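Thiamine pyrophosphokinase (Saccharomyces cerevisiae, PDB 1IG0) catalyses the transfer of pyrophosphate from ATP to thiamine, yielding thiamine diphosphate and AMP, and is the only yeast enzyme able to make this cofactor. Local coordinates at residues Leu61-Val66 / Leu136-Pro141. Sequence-based numbering, arbitrary orientation.
Sequences LHDLKV and LHFNSP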
ATOM      1  N   LEU B  61      -7.493  13.420 -22.171  1.00 25.97           N
ATOM      2  CA  LEU B  61      -6.058  13.678 -22.248  1.00 25.33           C
ATOM      3  C   LEU B  61      -5.220  12.464 -22.632  1.00 24.52           C
ATOM      4  O   LEU B  61      -4.025  12.591 -22.902  1.00 23.65           O
ATOM      5  CB  LEU B  61      -5.552  14.239 -20.918  1.00 26.58           C
ATOM      6  CG  LEU B  61      -5.920  15.687 -20.598  1.00 28.04           C
ATOM      7  CD1 LEU B  61      -5.444  16.040 -19.198  1.00 28.99           C
ATOM      8  CD2 LEU B  61      -5.286  16.609 -21.629  1.00 28.79           C
ATOM      9  N   HIS B  62      -5.834  11.287 -22.649  1.00 23.25           N
ATOM     10  CA  HIS B  62      -5.105  10.079 -23.010  1.00 21.94           C
ATOM     11  C   HIS B  62      -5.685   9.433 -24.258  1.00 21.56           C
ATOM     12  O   HIS B  62      -6.892   9.470 -24.487  1.00 21.21           O
ATOM     13  CB  HIS B  62      -5.101   9.092 -21.842  1.00 20.94           C
ATOM     14  CG  HIS B  62      -4.340   9.587 -20.650  1.00 21.12           C
ATOM     15  ND1 HIS B  62      -4.805  10.599 -19.840  1.00 19.49           N
ATOM     16  CD2 HIS B  62      -3.123   9.246 -20.164  1.00 20.20           C
ATOM     17  CE1 HIS B  62      -3.907  10.863 -18.907  1.00 19.24           C
ATOM     18  NE2 HIS B  62      -2.877  10.056 -19.083  1.00 19.59           N
ATOM     19  N   ASP B  63      -4.809   8.850 -25.068  1.00 21.47           N
ATOM     20  CA  ASP B  63      -5.216   8.214 -26.313  1.00 21.79           C
ATOM     21  C   ASP B  63      -5.868   6.848 -26.122  1.00 21.61           C
ATOM     22  O   ASP B  63      -7.070   6.688 -26.347  1.00 22.99           O
ATOM     23  CB  ASP B  63      -4.006   8.096 -27.245  1.00 22.43           C
ATOM     24  CG  ASP B  63      -4.320   7.349 -28.526  1.00 24.49           C
ATOM     25  OD1 ASP B  63      -5.474   7.424 -28.997  1.00 24.62           O
ATOM     26  OD2 ASP B  63      -3.407   6.697 -29.073  1.00 25.06           O
ATOM     27  N   LEU B  64      -5.076   5.865 -25.709  1.00 20.43           N
ATOM     28  CA  LEU B  64      -5.581   4.513 -25.504  1.00 18.90           C
ATOM     29  C   LEU B  64      -6.150   4.301 -24.103  1.00 19.73           C
ATOM     30  O   LEU B  64      -5.642   4.848 -23.126  1.00 19.02           O
ATOM     31  CB  LEU B  64      -4.460   3.497 -25.749  1.00 18.85           C
ATOM     32  CG  LEU B  64      -4.844   2.013 -25.722  1.00 18.63           C
ATOM     33  CD1 LEU B  64      -5.658   1.675 -26.960  1.00 19.45           C
ATOM     34  CD2 LEU B  64      -3.592   1.157 -25.679  1.00 18.56           C
ATOM     35  N   LYS B  65      -7.216   3.510 -24.019  1.00 19.46           N
ATOM     36  CA  LYS B  65      -7.837   3.183 -22.739  1.00 19.84           C
ATOM     37  C   LYS B  65      -7.934   1.670 -22.642  1.00 19.24           C
ATOM     38  O   LYS B  65      -8.523   1.017 -23.506  1.00 18.07           O
ATOM     39  CB  LYS B  65      -9.237   3.791 -22.617  1.00 19.13           C
ATOM     40  CG  LYS B  65      -9.267   5.306 -22.510  1.00 21.49           C
ATOM     41  CD  LYS B  65      -9.166   5.963 -23.873  1.00 22.20           C
ATOM     42  CE  LYS B  65      -9.226   7.476 -23.757  1.00 23.52           C
ATOM     43  NZ  LYS B  65      -9.277   8.115 -25.098  1.00 24.75           N
ATOM     44  N   VAL B  66      -7.353   1.113 -21.586  1.00 17.93           N
ATOM     45  CA  VAL B  66      -7.359  -0.330 -21.395  1.00 18.80           C
ATOM     46  C   VAL B  66      -7.968  -0.732 -20.058  1.00 19.57           C
ATOM     47  O   VAL B  66      -7.698  -0.113 -19.028  1.00 19.89           O
ATOM     48  CB  VAL B  66      -5.920  -0.899 -21.474  1.00 18.02           C
ATOM     49  CG1 VAL B  66      -5.925  -2.393 -21.184  1.00 18.81           C
ATOM     50  CG2 VAL B  66      -5.329  -0.631 -22.853  1.00 17.76           C
ATOM     51  N   LEU B 136       2.544  -3.547 -27.432  1.00 17.31           N
ATOM     52  CA  LEU B 136       2.281  -4.137 -28.741  1.00 18.16           C
ATOM     53  C   LEU B 136       1.414  -3.195 -29.572  1.00 17.74           C
ATOM     54  O   LEU B 136       1.672  -2.973 -30.756  1.00 16.87           O
ATOM     55  CB  LEU B 136       1.574  -5.487 -28.581  1.00 18.90           C
ATOM     56  CG  LEU B 136       2.440  -6.680 -28.167  1.00 19.58           C
ATOM     57  CD1 LEU B 136       1.551  -7.880 -27.858  1.00 19.28           C
ATOM     58  CD2 LEU B 136       3.427  -7.006 -29.289  1.00 19.71           C
ATOM     59  N   HIS B 137       0.384  -2.642 -28.943  1.00 17.81           N
ATOM     60  CA  HIS B 137      -0.522  -1.724 -29.625  1.00 18.64           C
ATOM     61  C   HIS B 137       0.222  -0.564 -30.281  1.00 19.05           C
ATOM     62  O   HIS B 137      -0.021  -0.235 -31.443  1.00 19.58           O
ATOM     63  CB  HIS B 137      -1.542  -1.151 -28.637  1.00 18.29           C
ATOM     64  CG  HIS B 137      -2.404  -0.075 -29.222  1.00 19.58           C
ATOM     65  ND1 HIS B 137      -3.536  -0.345 -29.959  1.00 20.44           N
ATOM     66  CD2 HIS B 137      -2.268   1.273 -29.220  1.00 19.94           C
ATOM     67  CE1 HIS B 137      -4.060   0.790 -30.388  1.00 21.42           C
ATOM     68  NE2 HIS B 137      -3.309   1.785 -29.954  1.00 21.98           N
ATOM     69  N   PHE B 138       1.127   0.054 -29.531  1.00 18.48           N
ATOM     70  CA  PHE B 138       1.880   1.195 -30.037  1.00 18.84           C
ATOM     71  C   PHE B 138       3.160   0.877 -30.801  1.00 18.74           C
ATOM     72  O   PHE B 138       3.551   1.634 -31.688  1.00 18.71           O
ATOM     73  CB  PHE B 138       2.239   2.141 -28.884  1.00 18.52           C
ATOM     74  CG  PHE B 138       1.079   2.934 -28.359  1.00 19.54           C
ATOM     75  CD1 PHE B 138       0.652   2.778 -27.045  1.00 19.72           C
ATOM     76  CD2 PHE B 138       0.416   3.843 -29.177  1.00 18.94           C
ATOM     77  CE1 PHE B 138      -0.420   3.519 -26.551  1.00 21.60           C
ATOM     78  CE2 PHE B 138      -0.656   4.588 -28.696  1.00 21.04           C
ATOM     79  CZ  PHE B 138      -1.076   4.426 -27.380  1.00 20.96           C
ATOM     80  N   ASN B 139       3.808  -0.236 -30.475  1.00 18.91           N
ATOM     81  CA  ASN B 139       5.079  -0.548 -31.117  1.00 18.83           C
ATOM     82  C   ASN B 139       5.157  -1.721 -32.089  1.00 18.64           C
ATOM     83  O   ASN B 139       6.219  -1.975 -32.659  1.00 17.75           O
ATOM     84  CB  ASN B 139       6.149  -0.705 -30.032  1.00 19.23           C
ATOM     85  CG  ASN B 139       6.160   0.465 -29.060  1.00 20.73           C
ATOM     86  OD1 ASN B 139       6.198   1.624 -29.473  1.00 20.09           O
ATOM     87  ND2 ASN B 139       6.130   0.167 -27.764  1.00 19.43           N
ATOM     88  N   SER B 140       4.053  -2.433 -32.288  1.00 19.04           N
ATOM     89  CA  SER B 140       4.055  -3.556 -33.217  1.00 19.13           C
ATOM     90  C   SER B 140       2.991  -3.397 -34.298  1.00 19.74           C
ATOM     91  O   SER B 140       1.831  -3.755 -34.094  1.00 19.29           O
ATOM     92  CB  SER B 140       3.826  -4.873 -32.473  1.00 20.22           C
ATOM     93  OG  SER B 140       3.700  -5.948 -33.391  1.00 20.77           O
ATOM     94  N   PRO B 141       3.372  -2.848 -35.463  1.00 19.59           N
ATOM     95  CA  PRO B 141       2.406  -2.668 -36.551  1.00 20.20           C
ATOM     96  C   PRO B 141       1.769  -4.000 -36.954  1.00 20.62           C
ATOM     97  O   PRO B 141       0.623  -4.044 -37.405  1.00 20.99           O
ATOM     98  CB  PRO B 141       3.261  -2.073 -37.667  1.00 19.29           C
ATOM     99  CG  PRO B 141       4.281  -1.284 -36.917  1.00 19.83           C
ATOM    100  CD  PRO B 141       4.669  -2.245 -35.816  1.00 20.15           C
TER
HETATM  101  O   HOH W   1      -4.006   4.564 -30.587  1.00 30.00           O
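Leu-64 makes the apolar part of the contact, reaching from the start of strand 64-68 to the C-terminal end of helix 126-139. Its two methyl groups lie against the imidazole of His-137. Leu-64 CD1 stands over one face in a CH-pi contact, 3.9 Å from the ring centroid and close to the normal. Leu-64 CD2 lies over the same ring, 3.8 Å from His-137 CD2. With CG anti to the backbone N in both residues (chi1 -174° in Leu-64), the two side chains approach from opposite directions. Leu-64 CB meets Phe-138 at CZ, 3.9 Å away and oblique to the ring. Within the helix, His-137 CD2 lies 3.6 Å above the centre of one Phe-138 face; the two rings thus touch each other, and both touch Leu-64.

Strand 64-68 lies between strands 93-96 and 38-43 in the parallel part of the central sheet of the alpha-beta-alpha catalytic domain, and the C-terminal turn of helix 126-139 packs against these strands. Phe-138 also rests on Asn-38 and Thr-40 of strand 38-43.

The polar part is bridged by water. One water donates to Asp-63 OD2 over 2.7 Å and is hydrogen-bonded to His-137 NE2 at 2.9 Å, in the plane of the imidazole; the two residues, 5.0 Å apart at OD2 and NE2, are thus linked without direct contact. The other ring nitrogen, ND1, is hydrogen-bonded to Tyr-93 OH, so partners at both nitrogens fix the ring's rotation while Leu-64 covers a face. Asp-63 OD2 also comes up at the edge of the Phe-138 ring, near its plane, 3.5 Å from CE2, with the carboxylate turned 54° from the ring.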